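Local structure of potential RNA-dependent RNA polymerase (Human picobirnavirus, 5I62) at residues D49-K54 with E461-F466; L399-H404 with G415-M420; I450-K455 with E522-V527. The protein catalyses template-directed RNA synthesis from ribonucleoside triphosphates, probably in both transcription and replication of the viral double-stranded RNA genome. One frame throughout, in Å; residues are numbered along the deposited sequence.

Contact 1 of 3, residues D49-K54 with E461-F466; sequences DEWYKK and EEFLDF
The helices that bring Trp51 against Phe463 and Phe466 run nearly antiparallel, their segment axes 155° apart in direction and 11.0 Å apart at closest approach. Trp51 fills much of this wide gap. Its CG stands anti to the backbone N (chi1 171°), and the indole reaches across to the first turn of the opposite helix. Trp51 CH2 rests 3.5 Å from the backbone N of Phe463. Phe463 then turns its ring edge onto the indole. Its CD1 sits over the face of Trp51, 3.6 Å from CE2, in a T-shaped stack with planes at 71°.

Phe466 reaches back toward helix 44-55. Trp51 CB lies over the face of its ring, 4.1 Å from the ring centroid, as a CH-pi contact. The indole and the Phe466 ring themselves meet obliquely. Glu50 CG comes up in the plane of the same ring, at its edge, 3.8 Å from Phe466 CE1. The Glu50 chain then bends at chi2, and OE2 takes a weak hydrogen bond from Lys53 NZ as part of a salt bridge on the same helix. Lys54 crosses obliquely with its end extended, placing NZ 3.6 Å from Phe466 CD1. No hydrogen bond joins the two segments; the aromatic cluster of Trp51, Phe463 and Phe466 carries the contact.

The indole NE1 is hydrogen-bonded to Thr419. Helix 419-427 packs against both Trp51 and Phe463, through Leu423 among others. The contact thus joins an N-terminal helix to the C-terminal helical part of the polymerase, which probably corresponds to the thumb, with helix 525-532 packed behind Leu464.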
loop_
_atom_site.group_PDB
_atom_site.type_symbol
_atom_site.label_atom_id
_atom_site.label_comp_id
_atom_site.label_asym_id
_atom_site.label_seq_id
_atom_site.Cartn_x
_atom_site.Cartn_y
_atom_site.Cartn_z
ATOM N N ASP A 49 17.159 13.980 17.730
ATOM C CA ASP A 49 18.554 14.226 18.093
ATOM C C ASP A 49 18.965 13.378 19.291
ATOM O O ASP A 49 20.074 12.827 19.328
ATOM C CB ASP A 49 18.768 15.712 18.388
ATOM C CG ASP A 49 18.762 16.578 17.128
ATOM O OD1 ASP A 49 18.750 16.023 16.005
ATOM O OD2 ASP A 49 18.762 17.826 17.261
ATOM N N GLU A 50 18.074 13.260 20.278
ATOM C CA GLU A 50 18.390 12.503 21.484
ATOM C C GLU A 50 18.551 11.018 21.178
ATOM O O GLU A 50 19.504 10.371 21.643
ATOM C CB GLU A 50 17.303 12.731 22.538
ATOM C CG GLU A 50 17.697 12.222 23.905
ATOM C CD GLU A 50 18.827 13.052 24.514
ATOM O OE1 GLU A 50 19.435 12.600 25.510
ATOM O OE2 GLU A 50 19.104 14.159 23.997
ATOM N N TRP A 51 17.633 10.456 20.393
ATOM C CA TRP A 51 17.769 9.050 20.026
ATOM C C TRP A 51 19.002 8.830 19.154
ATOM O O TRP A 51 19.667 7.793 19.259
ATOM C CB TRP A 51 16.517 8.544 19.312
ATOM C CG TRP A 51 16.738 7.172 18.735
ATOM C CD1 TRP A 51 16.731 6.819 17.411
ATOM C CD2 TRP A 51 17.051 5.984 19.464
ATOM N NE1 TRP A 51 17.013 5.475 17.276
ATOM C CE2 TRP A 51 17.214 4.940 18.520
ATOM C CE3 TRP A 51 17.207 5.697 20.823
ATOM C CZ2 TRP A 51 17.518 3.636 18.895
ATOM C CZ3 TRP A 51 17.520 4.401 21.195
ATOM C CH2 TRP A 51 17.670 3.383 20.232
ATOM N N TYR A 52 19.331 9.807 18.300
ATOM C CA TYR A 52 20.466 9.659 17.392
ATOM C C TYR A 52 21.769 9.461 18.151
ATOM O O TYR A 52 22.664 8.741 17.688
ATOM C CB TYR A 52 20.578 10.875 16.480
ATOM C CG TYR A 52 21.341 10.595 15.204
ATOM C CD1 TYR A 52 22.722 10.439 15.209
ATOM C CD2 TYR A 52 20.666 10.427 14.002
ATOM C CE1 TYR A 52 23.419 10.152 14.041
ATOM C CE2 TYR A 52 21.345 10.155 12.827
ATOM C CZ TYR A 52 22.722 10.019 12.853
ATOM O OH TYR A 52 23.398 9.746 11.687
ATOM N N LYS A 53 21.900 10.097 19.321
ATOM C CA LYS A 53 23.107 9.923 20.124
ATOM C C LYS A 53 23.386 8.461 20.432
ATOM O O LYS A 53 24.548 8.072 20.568
ATOM C CB LYS A 53 23.005 10.696 21.435
ATOM C CG LYS A 53 22.966 12.193 21.300
ATOM C CD LYS A 53 22.872 12.813 22.691
ATOM C CE LYS A 53 22.524 14.275 22.625
ATOM N NZ LYS A 53 22.321 14.831 23.991
ATOM N N LYS A 54 22.340 7.646 20.565
ATOM C CA LYS A 54 22.499 6.225 20.840
ATOM C C LYS A 54 22.446 5.362 19.572
ATOM O O LYS A 54 23.151 4.348 19.488
ATOM C CB LYS A 54 21.425 5.725 21.806
ATOM C CG LYS A 54 20.515 6.608 22.459
ATOM C CD LYS A 54 19.707 5.895 23.534
ATOM C CE LYS A 54 18.687 6.906 23.929
ATOM N NZ LYS A 54 17.913 6.293 24.922
ATOM N N GLU A 461 15.783 -2.736 22.181
ATOM C CA GLU A 461 15.518 -2.634 23.615
ATOM C C GLU A 461 15.794 -1.229 24.123
ATOM O O GLU A 461 15.027 -0.694 24.933
ATOM C CB GLU A 461 16.354 -3.649 24.401
ATOM C CG GLU A 461 16.101 -5.093 24.033
ATOM C CD GLU A 461 14.711 -5.586 24.448
ATOM O OE1 GLU A 461 13.963 -4.846 25.136
ATOM O OE2 GLU A 461 14.356 -6.724 24.064
ATOM N N GLU A 462 16.907 -0.631 23.681
ATOM C CA GLU A 462 17.171 0.764 24.000
ATOM C C GLU A 462 16.091 1.655 23.412
ATOM O O GLU A 462 15.632 2.604 24.059
ATOM C CB GLU A 462 18.542 1.185 23.480
ATOM C CG GLU A 462 19.719 0.493 24.166
ATOM C CD GLU A 462 20.036 -0.886 23.590
ATOM O OE1 GLU A 462 19.226 -1.438 22.808
ATOM O OE2 GLU A 462 21.112 -1.430 23.925
ATOM N N PHE A 463 15.665 1.350 22.185
ATOM C CA PHE A 463 14.636 2.152 21.547
ATOM C C PHE A 463 13.339 2.104 22.344
ATOM O O PHE A 463 12.684 3.137 22.532
ATOM C CB PHE A 463 14.410 1.681 20.117
ATOM C CG PHE A 463 13.465 2.551 19.355
ATOM C CD1 PHE A 463 13.843 3.836 18.993
ATOM C CD2 PHE A 463 12.191 2.102 19.027
ATOM C CE1 PHE A 463 12.979 4.659 18.293
ATOM C CE2 PHE A 463 11.315 2.921 18.318
ATOM C CZ PHE A 463 11.715 4.204 17.953
ATOM N N LEU A 464 12.974 0.920 22.849
ATOM C CA LEU A 464 11.752 0.790 23.640
ATOM C C LEU A 464 11.840 1.585 24.940
ATOM O O LEU A 464 10.882 2.261 25.327
ATOM C CB LEU A 464 11.475 -0.678 23.930
ATOM C CG LEU A 464 10.161 -0.950 24.656
ATOM C CD1 LEU A 464 8.965 -0.452 23.836
ATOM C CD2 LEU A 464 10.039 -2.434 24.961
ATOM N N ASP A 465 12.980 1.504 25.638
ATOM C CA ASP A 465 13.154 2.292 26.853
ATOM C C ASP A 465 13.071 3.780 26.541
ATOM O O ASP A 465 12.484 4.553 27.304
ATOM C CB ASP A 465 14.487 1.959 27.521
ATOM C CG ASP A 465 14.515 0.556 28.127
ATOM O OD1 ASP A 465 13.440 0.017 28.462
ATOM O OD2 ASP A 465 15.624 -0.009 28.265
ATOM N N PHE A 466 13.637 4.197 25.409
ATOM C CA PHE A 466 13.507 5.584 24.981
ATOM C C PHE A 466 12.048 5.963 24.749
ATOM O O PHE A 466 11.616 7.057 25.122
ATOM C CB PHE A 466 14.319 5.817 23.706
ATOM C CG PHE A 466 14.298 7.242 23.231
ATOM C CD1 PHE A 466 15.098 8.197 23.832
ATOM C CD2 PHE A 466 13.465 7.631 22.193
ATOM C CE1 PHE A 466 15.089 9.510 23.391
ATOM C CE2 PHE A 466 13.442 8.947 21.749
ATOM C CZ PHE A 466 14.256 9.888 22.350
#

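Contact 2 of 3, residues L399-H404 with G415-M420; sequences LRRWHH and GVYSTM
Trp402 and Val416 are paired by two backbone hydrogen bonds. Trp402 N donates to Val416 O at 2.9 Å, and Val416 N donates to Trp402 O at 2.8 Å. Their side chains lie side by side and point the same way. Val416 CG2 meets the indole of Trp402 in plane at its edge, 3.6 Å from CE3.

Gly415, just before strand 416-417, meets the imidazole of His403. Its CA is over the imidazole face, 3.7 Å from the ring centroid, a CH-pi contact. Tyr417 sets CD1 over the centre of the Arg401 guanidinium, 3.7 Å from CZ. The two planes are 69° apart, so the groups do not stack flat. The bend at chi2 (89°) turns the Arg401 chain back, and NH1 donates to Leu399 O at 2.7 Å. That oxygen lies in the guanidinium plane, which helps to hold the group's rotation.

Strand 401-404 and the short, weakly bonded strand 416-417 form an antiparallel hairpin, and strand 395-398 extends it into a three-stranded sheet. Following the palm sheet that carries the GDD sequence, strands 395-398 and 401-404 are consistent with motif E, which in these polymerases lies between palm and thumb.

Beyond the pair, a water bridges the segments. It donates to Arg400 O at 2.7 Å and accepts from Ser418 N. The same water sits above the centre of the Tyr417 ring. Ser418 is the N-cap residue of helix 419-427, and its OG is hydrogen-bonded to Arg421 N and to Glu69. Thr64 is hydrogen-bonded to the indole NE1 of Trp402. His403 ND1 is held by Cys413 O, while Asp241 takes the backbone N-H of Gly415.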
loop_
_atom_site.group_PDB
_atom_site.type_symbol
_atom_site.label_atom_id
_atom_site.label_comp_id
_atom_site.label_asym_id
_atom_site.label_seq_id
_atom_site.Cartn_x
_atom_site.Cartn_y
_atom_site.Cartn_z
ATOM N N LEU A 399 10.337 -2.891 1.137
ATOM C CA LEU A 399 9.198 -2.508 1.987
ATOM C C LEU A 399 9.656 -1.675 3.180
ATOM O O LEU A 399 9.151 -1.824 4.291
ATOM C CB LEU A 399 8.412 -3.736 2.455
ATOM C CG LEU A 399 7.914 -4.657 1.335
ATOM C CD1 LEU A 399 7.111 -5.826 1.917
ATOM C CD2 LEU A 399 7.090 -3.885 0.297
ATOM N N ARG A 400 10.637 -0.800 2.937
ATOM C CA ARG A 400 11.223 0.079 3.950
ATOM C C ARG A 400 11.845 -0.689 5.119
ATOM O O ARG A 400 11.930 -0.171 6.239
ATOM C CB ARG A 400 10.205 1.103 4.456
ATOM C CG ARG A 400 9.833 2.142 3.394
ATOM C CD ARG A 400 8.905 3.208 3.971
ATOM N NE ARG A 400 7.941 3.722 2.995
ATOM C CZ ARG A 400 8.249 4.551 2.000
ATOM N NH1 ARG A 400 9.503 4.966 1.833
ATOM N NH2 ARG A 400 7.299 4.964 1.167
ATOM N N ARG A 401 12.323 -1.909 4.861
ATOM C CA ARG A 401 13.129 -2.654 5.820
ATOM C C ARG A 401 14.495 -2.960 5.215
ATOM O O ARG A 401 14.597 -3.309 4.033
ATOM C CB ARG A 401 12.487 -3.980 6.223
ATOM C CG ARG A 401 11.498 -3.902 7.354
ATOM C CD ARG A 401 10.157 -3.623 6.800
ATOM N NE ARG A 401 9.090 -3.707 7.799
ATOM C CZ ARG A 401 7.895 -3.169 7.601
ATOM N NH1 ARG A 401 7.673 -2.506 6.471
ATOM N NH2 ARG A 401 6.937 -3.273 8.522
ATOM N N TRP A 402 15.527 -2.871 6.047
ATOM C CA TRP A 402 16.903 -3.170 5.663
ATOM C C TRP A 402 17.215 -4.619 6.000
ATOM O O TRP A 402 16.813 -5.123 7.049
ATOM C CB TRP A 402 17.838 -2.228 6.409
ATOM C CG TRP A 402 19.315 -2.458 6.338
ATOM C CD1 TRP A 402 20.186 -1.872 5.476
ATOM C CD2 TRP A 402 20.108 -3.256 7.231
ATOM N NE1 TRP A 402 21.469 -2.270 5.756
ATOM C CE2 TRP A 402 21.447 -3.124 6.826
ATOM C CE3 TRP A 402 19.807 -4.077 8.324
ATOM C CZ2 TRP A 402 22.493 -3.782 7.470
ATOM C CZ3 TRP A 402 20.845 -4.735 8.963
ATOM C CH2 TRP A 402 22.175 -4.569 8.539
ATOM N N HIS A 403 17.898 -5.297 5.088
ATOM C CA HIS A 403 18.372 -6.655 5.315
ATOM C C HIS A 403 19.842 -6.726 4.928
ATOM O O HIS A 403 20.293 -6.022 4.027
ATOM C CB HIS A 403 17.603 -7.697 4.497
ATOM C CG HIS A 403 16.110 -7.589 4.572
ATOM N ND1 HIS A 403 15.338 -8.507 5.249
ATOM C CD2 HIS A 403 15.244 -6.719 4.005
ATOM C CE1 HIS A 403 14.061 -8.195 5.115
ATOM N NE2 HIS A 403 13.977 -7.105 4.376
ATOM N N HIS A 404 20.578 -7.602 5.600
ATOM C CA HIS A 404 21.993 -7.758 5.329
ATOM C C HIS A 404 22.362 -9.226 5.433
ATOM O O HIS A 404 21.933 -9.912 6.366
ATOM C CB HIS A 404 22.827 -6.926 6.302
ATOM C CG HIS A 404 24.247 -6.752 5.883
ATOM N ND1 HIS A 404 25.148 -7.791 5.880
ATOM C CD2 HIS A 404 24.930 -5.659 5.464
ATOM C CE1 HIS A 404 26.324 -7.351 5.467
ATOM N NE2 HIS A 404 26.218 -6.060 5.210
ATOM N N GLY A 415 14.167 -8.361 8.632
ATOM C CA GLY A 415 14.042 -6.994 8.155
ATOM C C GLY A 415 14.096 -5.987 9.296
ATOM O O GLY A 415 13.373 -6.112 10.284
ATOM N N VAL A 416 14.956 -4.989 9.158
ATOM C CA VAL A 416 15.144 -3.975 10.179
ATOM C C VAL A 416 14.400 -2.718 9.743
ATOM O O VAL A 416 14.703 -2.133 8.699
ATOM C CB VAL A 416 16.635 -3.685 10.422
ATOM C CG1 VAL A 416 16.782 -2.572 11.478
ATOM C CG2 VAL A 416 17.370 -4.964 10.857
ATOM N N TYR A 417 13.435 -2.304 10.546
ATOM C CA TYR A 417 12.716 -1.067 10.307
ATOM C C TYR A 417 13.500 0.095 10.910
ATOM O O TYR A 417 14.190 -0.057 11.919
ATOM C CB TYR A 417 11.321 -1.171 10.909
ATOM C CG TYR A 417 10.326 -0.127 10.463
ATOM C CD1 TYR A 417 9.534 -0.331 9.341
ATOM C CD2 TYR A 417 10.147 1.033 11.196
ATOM C CE1 TYR A 417 8.591 0.621 8.942
ATOM C CE2 TYR A 417 9.218 1.984 10.818
ATOM C CZ TYR A 417 8.441 1.774 9.693
ATOM O OH TYR A 417 7.530 2.726 9.328
ATOM N N SER A 418 13.413 1.256 10.269
ATOM C CA SER A 418 14.135 2.426 10.751
ATOM C C SER A 418 13.548 2.920 12.070
ATOM O O SER A 418 12.360 3.250 12.133
ATOM C CB SER A 418 14.074 3.542 9.715
ATOM O OG SER A 418 14.531 4.758 10.273
ATOM N N THR A 419 14.379 3.004 13.112
ATOM C CA THR A 419 13.918 3.644 14.343
ATOM C C THR A 419 13.634 5.123 14.120
ATOM O O THR A 419 12.757 5.699 14.779
ATOM C CB THR A 419 14.939 3.475 15.469
ATOM O OG1 THR A 419 16.213 4.018 15.067
ATOM C CG2 THR A 419 15.092 2.004 15.834
ATOM N N MET A 420 14.375 5.765 13.213
ATOM C CA MET A 420 14.123 7.181 12.946
ATOM C C MET A 420 12.749 7.374 12.320
ATOM O O MET A 420 11.986 8.264 12.720
ATOM C CB MET A 420 15.215 7.786 12.056
ATOM C CG MET A 420 16.602 7.879 12.719
ATOM S SD MET A 420 16.633 8.898 14.223
ATOM C CE MET A 420 15.882 10.387 13.656
HETATM O O HOH W 1 11.642 1.915 7.996
#

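Contact 3 of 3, residues I450-K455 with E522-V527; sequences IIENVK and ENWWVV
Glu452 accepts from the first two backbone N-H groups of helix 525-532, a polar contact between the C-terminal end region of helix 441-451 and the last helix of the chain. Both carboxylate oxygens are used. OE1 accepts from Val526 N at 2.8 Å and OE2 from Trp525 N at 2.9 Å. Each is met on its syn side and somewhat out of the carboxylate plane. A chi1 of -178° swings CG away from the backbone N, and the bend at chi2 turns the acid to the helix end. The helix end probably stabilises its negative charge. Lys455 NZ makes only a long salt bridge to OE2; its stronger partner is Glu238.

Two indoles flank the acid. Glu452 CG lies over the face of Trp524, the N-cap residue, 4.0 Å from the centroid of the five-membered ring, with carboxylate and ring planes 10° apart. Trp525 brings its edge to OE1, which is 3.6 Å from CE3. Lys455 CA sits off-centre above the Trp525 ring, and Lys460 makes a cation-pi contact with it. Ile451 CG2 adds apolar packing, 3.7 Å from Val526 CG2.

Helix 460-469 also borders the contact, with Leu464 against Val526. A carboxylate from far along the chain taking the first N-H groups of a helix, which have no carbonyl partner within the helix, is a familiar form of helix N-terminus stabilisation, used here within the thumb-like helical region.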
loop_
_atom_site.group_PDB
_atom_site.type_symbol
_atom_site.label_atom_id
_atom_site.label_comp_id
_atom_site.label_asym_id
_atom_site.label_seq_id
_atom_site.Cartn_x
_atom_site.Cartn_y
_atom_site.Cartn_z
ATOM N N ILE A 450 3.318 0.963 15.693
ATOM C CA ILE A 450 4.505 1.556 15.082
ATOM C C ILE A 450 5.760 0.886 15.616
ATOM O O ILE A 450 6.629 0.457 14.849
ATOM C CB ILE A 450 4.545 3.078 15.324
ATOM C CG1 ILE A 450 3.403 3.778 14.579
ATOM C CG2 ILE A 450 5.907 3.647 14.910
ATOM C CD1 ILE A 450 3.110 5.192 15.096
ATOM N N ILE A 451 5.872 0.794 16.943
ATOM C CA ILE A 451 7.094 0.285 17.562
ATOM C C ILE A 451 7.319 -1.175 17.193
ATOM O O ILE A 451 8.462 -1.614 17.025
ATOM C CB ILE A 451 7.051 0.492 19.092
ATOM C CG1 ILE A 451 7.140 1.983 19.426
ATOM C CG2 ILE A 451 8.176 -0.298 19.794
ATOM C CD1 ILE A 451 6.642 2.367 20.841
ATOM N N GLU A 452 6.236 -1.943 17.018
ATOM C CA GLU A 452 6.380 -3.360 16.690
ATOM C C GLU A 452 7.236 -3.565 15.441
ATOM O O GLU A 452 7.916 -4.588 15.314
ATOM C CB GLU A 452 4.996 -4.003 16.527
ATOM C CG GLU A 452 4.978 -5.521 16.214
ATOM C CD GLU A 452 5.743 -6.384 17.226
ATOM O OE1 GLU A 452 6.179 -5.863 18.279
ATOM O OE2 GLU A 452 5.897 -7.607 16.968
ATOM N N ASN A 453 7.255 -2.581 14.540
ATOM C CA ASN A 453 8.034 -2.689 13.312
ATOM C C ASN A 453 9.528 -2.864 13.568
ATOM O O ASN A 453 10.212 -3.500 12.761
ATOM C CB ASN A 453 7.794 -1.463 12.440
ATOM C CG ASN A 453 6.399 -1.418 11.893
ATOM O OD1 ASN A 453 5.937 -2.384 11.289
ATOM N ND2 ASN A 453 5.710 -0.312 12.114
ATOM N N VAL A 454 10.059 -2.321 14.669
ATOM C CA VAL A 454 11.506 -2.351 14.889
ATOM C C VAL A 454 11.925 -3.587 15.682
ATOM O O VAL A 454 13.009 -3.623 16.266
ATOM C CB VAL A 454 12.000 -1.059 15.568
ATOM C CG1 VAL A 454 11.490 0.172 14.814
ATOM C CG2 VAL A 454 11.552 -1.006 17.040
ATOM N N LYS A 455 11.098 -4.631 15.652
ATOM C CA LYS A 455 11.321 -5.829 16.466
ATOM C C LYS A 455 12.607 -6.590 16.132
ATOM O O LYS A 455 12.963 -7.503 16.883
ATOM C CB LYS A 455 10.143 -6.781 16.321
ATOM C CG LYS A 455 10.080 -7.393 14.923
ATOM C CD LYS A 455 8.697 -7.914 14.590
ATOM C CE LYS A 455 8.633 -9.417 14.729
ATOM N NZ LYS A 455 7.252 -9.924 14.522
ATOM N N GLU A 522 -1.518 -9.944 20.738
ATOM C CA GLU A 522 -1.034 -10.588 21.958
ATOM C C GLU A 522 0.341 -11.215 21.742
ATOM O O GLU A 522 1.115 -11.364 22.693
ATOM C CB GLU A 522 -2.038 -11.629 22.455
ATOM C CG GLU A 522 -2.176 -11.657 23.981
ATOM C CD GLU A 522 -3.590 -11.976 24.454
ATOM O OE1 GLU A 522 -4.030 -13.129 24.242
ATOM O OE2 GLU A 522 -4.260 -11.080 25.033
ATOM N N ASN A 523 0.684 -11.530 20.496
ATOM C CA ASN A 523 1.951 -12.168 20.166
ATOM C C ASN A 523 3.043 -11.183 19.758
ATOM O O ASN A 523 4.155 -11.619 19.432
ATOM C CB ASN A 523 1.747 -13.191 19.042
ATOM C CG ASN A 523 2.873 -14.214 18.972
ATOM O OD1 ASN A 523 3.228 -14.827 19.987
ATOM N ND2 ASN A 523 3.442 -14.401 17.775
ATOM N N TRP A 524 2.776 -9.878 19.767
ATOM C CA TRP A 524 3.790 -8.927 19.316
ATOM C C TRP A 524 4.989 -8.907 20.258
ATOM O O TRP A 524 4.848 -9.040 21.480
ATOM C CB TRP A 524 3.204 -7.515 19.199
ATOM C CG TRP A 524 2.254 -7.310 18.062
ATOM C CD1 TRP A 524 1.865 -8.233 17.131
ATOM C CD2 TRP A 524 1.574 -6.093 17.727
ATOM N NE1 TRP A 524 0.983 -7.666 16.243
ATOM C CE2 TRP A 524 0.788 -6.354 16.587
ATOM C CE3 TRP A 524 1.555 -4.810 18.283
ATOM C CZ2 TRP A 524 -0.008 -5.382 15.995
ATOM C CZ3 TRP A 524 0.765 -3.848 17.697
ATOM C CH2 TRP A 524 -0.009 -4.138 16.563
ATOM N N TRP A 525 6.177 -8.719 19.675
ATOM C CA TRP A 525 7.393 -8.562 20.465
ATOM C C TRP A 525 7.276 -7.418 21.471
ATOM O O TRP A 525 7.699 -7.547 22.628
ATOM C CB TRP A 525 8.596 -8.319 19.549
ATOM C CG TRP A 525 9.710 -7.648 20.286
ATOM C CD1 TRP A 525 10.601 -8.235 21.134
ATOM C CD2 TRP A 525 10.017 -6.240 20.296
ATOM N NE1 TRP A 525 11.456 -7.290 21.657
ATOM C CE2 TRP A 525 11.118 -6.059 21.161
ATOM C CE3 TRP A 525 9.473 -5.122 19.651
ATOM C CZ2 TRP A 525 11.684 -4.811 21.399
ATOM C CZ3 TRP A 525 10.037 -3.880 19.892
ATOM C CH2 TRP A 525 11.132 -3.736 20.756
ATOM N N VAL A 526 6.731 -6.274 21.038
ATOM C CA VAL A 526 6.714 -5.104 21.912
ATOM C C VAL A 526 5.840 -5.366 23.133
ATOM O O VAL A 526 6.131 -4.880 24.233
ATOM C CB VAL A 526 6.255 -3.844 21.140
ATOM C CG1 VAL A 526 4.817 -3.998 20.642
ATOM C CG2 VAL A 526 6.369 -2.592 22.024
ATOM N N VAL A 527 4.768 -6.144 22.962
ATOM C CA VAL A 527 3.926 -6.519 24.094
ATOM C C VAL A 527 4.707 -7.399 25.062
ATOM O O VAL A 527 4.677 -7.193 26.282
ATOM C CB VAL A 527 2.645 -7.216 23.597
ATOM C CG1 VAL A 527 1.831 -7.740 24.770
ATOM C CG2 VAL A 527 1.801 -6.255 22.748
#

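Overall arrangement
The three contacts lie on the same side of the chain's centre. Contact 1 is about 16 Å, centre to centre, from each of the others, and contacts 2 and 3 are about 14 Å apart. Helix 419-427 leads from contact 2 into contact 1: Met420 SD is 3.8 Å from Trp51 CD1. Val454 ties contact 3 to contact 1, with CG2 3.7 Å from Phe463 CD2. Between contacts 2 and 3, Arg401 NH2 comes within 3.1 Å of Asn453 OD1. In chain order contact 2 comes after strands 355-357 and 360-363, whose GDD turn is probably part of the active site. Contact 3 and segment 461-466 belong to the helices that follow, while helix 44-55 comes from the N-terminal part.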